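Local coordinates for protein globin (PDB 2W31) that forms the heme-binding globin domain of a globin-coupled sensor, its iron held by two histidines, and is thought to bind oxygen, at residues V71-G76 with E136-I141. Numbering follows the deposited sequence. Where two conformers were deposited one is given.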
ATOM      1  N   VAL A  71     -15.577  -7.541  -1.622  1.00 14.59           N
ATOM      2  CA  VAL A  71     -16.756  -6.907  -2.197  1.00 15.83           C
ATOM      3  C   VAL A  71     -17.145  -5.610  -1.477  1.00 13.63           C
ATOM      4  O   VAL A  71     -17.517  -4.620  -2.123  1.00 14.13           O
ATOM      5  CB  VAL A  71     -17.919  -7.907  -2.200  1.00 16.67           C
ATOM      6  CG1 VAL A  71     -19.219  -7.234  -2.630  1.00 20.39           C
ATOM      7  CG2 VAL A  71     -17.570  -9.046  -3.159  1.00 19.90           C
ATOM      8  N   SER A  72     -16.998  -5.587  -0.151  1.00 14.19           N
ATOM      9  CA  SER A  72     -17.336  -4.411   0.641  0.50 13.43           C
ATOM     10  C   SER A  72     -16.506  -3.170   0.295  1.00 13.08           C
ATOM     11  O   SER A  72     -16.940  -2.049   0.580  1.00 14.56           O
ATOM     12  CB  SER A  72     -17.199  -4.714   2.135  0.50 13.95           C
ATOM     13  OG  SER A  72     -15.846  -4.753   2.538  0.50 13.01           O
ATOM     14  N   LEU A  73     -15.304  -3.366  -0.292  1.00 12.31           N
ATOM     15  CA  LEU A  73     -14.493  -2.215  -0.711  1.00 11.01           C
ATOM     16  C   LEU A  73     -15.261  -1.336  -1.698  1.00 11.04           C
ATOM     17  O   LEU A  73     -15.009  -0.122  -1.777  1.00 11.63           O
ATOM     18  CB  LEU A  73     -13.199  -2.648  -1.413  1.00 10.47           C
ATOM     19  CG  LEU A  73     -12.195  -3.401  -0.565  1.00 11.27           C
ATOM     20  CD1 LEU A  73     -11.123  -4.056  -1.471  1.00 12.04           C
ATOM     21  CD2 LEU A  73     -11.524  -2.437   0.422  1.00 13.06           C
ATOM     22  N   PHE A  74     -16.181  -1.970  -2.449  1.00 10.71           N
ATOM     23  CA  PHE A  74     -16.894  -1.306  -3.563  1.00 10.90           C
ATOM     24  C   PHE A  74     -18.370  -0.996  -3.217  1.00 11.56           C
ATOM     25  O   PHE A  74     -19.118  -0.531  -4.063  1.00 12.54           O
ATOM     26  CB  PHE A  74     -16.816  -2.182  -4.832  1.00 11.58           C
ATOM     27  CG  PHE A  74     -15.433  -2.580  -5.162  1.00 10.94           C
ATOM     28  CD1 PHE A  74     -14.651  -1.757  -5.960  1.00 14.02           C
ATOM     29  CD2 PHE A  74     -14.877  -3.751  -4.647  1.00 11.69           C
ATOM     30  CE1 PHE A  74     -13.312  -2.098  -6.253  1.00 12.88           C
ATOM     31  CE2 PHE A  74     -13.541  -4.091  -4.893  1.00 13.30           C
ATOM     32  CZ  PHE A  74     -12.769  -3.273  -5.717  1.00 13.81           C
ATOM     33  N   ALA A  75     -18.752  -1.228  -1.959  1.00 11.43           N
ATOM     34  CA  ALA A  75     -20.172  -1.199  -1.581  1.00 12.67           C
ATOM     35  C   ALA A  75     -20.711   0.181  -1.227  1.00 12.31           C
ATOM     36  O   ALA A  75     -21.939   0.351  -1.047  1.00 13.20           O
ATOM     37  CB  ALA A  75     -20.437  -2.211  -0.451  1.00 14.05           C
ATOM     38  N   GLY A  76     -19.844   1.180  -1.139  1.00 13.93           N
ATOM     39  CA  GLY A  76     -20.323   2.550  -0.867  1.00 16.08           C
ATOM     40  C   GLY A  76     -20.401   2.733   0.671  1.00 18.13           C
ATOM     41  O   GLY A  76     -20.011   1.843   1.436  1.00 19.02           O
ATOM     42  N   GLU A 136      -6.520   2.560  -5.042  1.00  9.84           N
ATOM     43  CA  GLU A 136      -5.342   2.689  -4.152  1.00 11.38           C
ATOM     44  C   GLU A 136      -5.664   3.413  -2.852  1.00  9.55           C
ATOM     45  O   GLU A 136      -5.150   3.026  -1.785  1.00 12.12           O
ATOM     46  CB  GLU A 136      -4.169   3.349  -4.853  1.00 12.68           C
ATOM     47  CG  GLU A 136      -3.627   2.586  -6.046  1.00 14.03           C
ATOM     48  CD  GLU A 136      -2.673   1.487  -5.721  1.00 15.39           C
ATOM     49  OE1 GLU A 136      -2.889   0.678  -4.796  1.00 16.76           O
ATOM     50  OE2 GLU A 136      -1.679   1.370  -6.489  1.00 22.37           O
ATOM     51  N   LYS A 137      -6.512   4.448  -2.900  1.00  9.85           N
ATOM     52  CA  LYS A 137      -6.930   5.121  -1.683  1.00 10.90           C
ATOM     53  C   LYS A 137      -7.709   4.186  -0.731  1.00 10.76           C
ATOM     54  O   LYS A 137      -7.410   4.107   0.442  1.00 11.32           O
ATOM     55  CB  LYS A 137      -7.771   6.367  -1.997  1.00  9.95           C
ATOM     56  CG  LYS A 137      -6.990   7.512  -2.591  1.00 11.35           C
ATOM     57  CD  LYS A 137      -7.946   8.611  -2.963  1.00 14.93           C
ATOM     58  CE  LYS A 137      -7.398   9.450  -4.105  1.00 18.85           C
ATOM     59  NZ  LYS A 137      -8.372  10.432  -4.670  1.00 17.76           N
ATOM     60  N   ILE A 138      -8.710   3.476  -1.236  1.00 10.83           N
ATOM     61  CA  ILE A 138      -9.487   2.629  -0.319  1.00 10.19           C
ATOM     62  C   ILE A 138      -8.651   1.481   0.259  1.00  9.93           C
ATOM     63  O   ILE A 138      -8.773   1.155   1.447  1.00 10.17           O
ATOM     64  CB  ILE A 138     -10.842   2.182  -0.935  1.00 10.27           C
ATOM     65  CG1 ILE A 138     -11.812   1.760   0.182  1.00 11.84           C
ATOM     66  CG2 ILE A 138     -10.715   1.066  -2.005  1.00 12.53           C
ATOM     67  CD1 ILE A 138     -12.179   2.890   1.113  1.00 13.82           C
ATOM     68  N   LEU A 139      -7.797   0.883  -0.560  1.00  9.32           N
ATOM     69  CA  LEU A 139      -6.927  -0.214  -0.036  1.00  9.75           C
ATOM     70  C   LEU A 139      -5.982   0.371   1.022  1.00  9.98           C
ATOM     71  O   LEU A 139      -5.778  -0.237   2.088  1.00 10.58           O
ATOM     72  CB  LEU A 139      -6.108  -0.895  -1.148  1.00  8.98           C
ATOM     73  CG  LEU A 139      -6.970  -1.617  -2.176  1.00  9.55           C
ATOM     74  CD1 LEU A 139      -6.064  -2.167  -3.256  1.00 12.80           C
ATOM     75  CD2 LEU A 139      -7.732  -2.717  -1.509  1.00 13.19           C
ATOM     76  N   ASP A 140      -5.373   1.530   0.725  1.00  9.14           N
ATOM     77  CA  ASP A 140      -4.433   2.150   1.700  1.00  8.72           C
ATOM     78  C   ASP A 140      -5.140   2.569   2.990  1.00  9.69           C
ATOM     79  O   ASP A 140      -4.561   2.423   4.073  1.00 10.09           O
ATOM     80  CB  ASP A 140      -3.630   3.294   1.053  1.00 10.14           C
ATOM     81  CG  ASP A 140      -2.508   2.786   0.142  1.00 11.91           C
ATOM     82  OD1 ASP A 140      -2.312   1.544   0.032  1.00 12.25           O
ATOM     83  OD2 ASP A 140      -1.846   3.653  -0.472  1.00 12.50           O
ATOM     84  N   ILE A 141      -6.378   3.066   2.886  1.00  8.60           N
ATOM     85  CA  ILE A 141      -7.168   3.382   4.078  1.00  9.66           C
ATOM     86  C   ILE A 141      -7.436   2.119   4.895  1.00  9.65           C
ATOM     87  O   ILE A 141      -7.245   2.118   6.122  1.00 10.64           O
ATOM     88  CB  ILE A 141      -8.488   4.109   3.700  1.00 10.24           C
ATOM     89  CG1 ILE A 141      -8.171   5.527   3.200  1.00 11.67           C
ATOM     90  CG2 ILE A 141      -9.520   4.095   4.883  1.00 12.11           C
ATOM     91  CD1 ILE A 141      -9.307   6.277   2.460  1.00 13.33           C
TER
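A small, buried and essentially apolar contact joins the turn that leaves helix 62-72 to the middle of helix 125-151, deep in the globin domain. L73 meets I138 and L139 here, and no hydrogen bond crosses between the two segments. The backbones come closest at L73 and I138, whose CA atoms are 7.0 Å apart, and the buried surface amounts to 156 Å². L73 sends its CD1 methyl against L139, where CD1 of L73 lies 3.6 Å from CD2 of L139; the two leucine side chains cross at about a right angle. Its other methyl, CD2, faces I138 more loosely, 4.2 Å from CG1 of I138. That methylene comes forward because CG1 is set anti to the backbone N (chi1 -159°), and it also lies near the carbonyl oxygen of L73, a polar atom that accepts a hydrogen bond from the hydroxyl of Y78. In this all-helical globin fold of the protoglobin family, helix 62-72 carries H66, one of the two axial ligands of the heme iron, and a separation of about 7 Å lies between the side chain of L73 and the bound heme. A type I beta turn from S72 to A75 carries the chain away from that helix. The rings of F74 and F70 meet edge-to-face (T-shaped). L139 also touches M107, V110 and R111 of helix 100-121, while D140, on the same helical turn, forms salt bridges with R111 of its own chain and R111 of the second subunit.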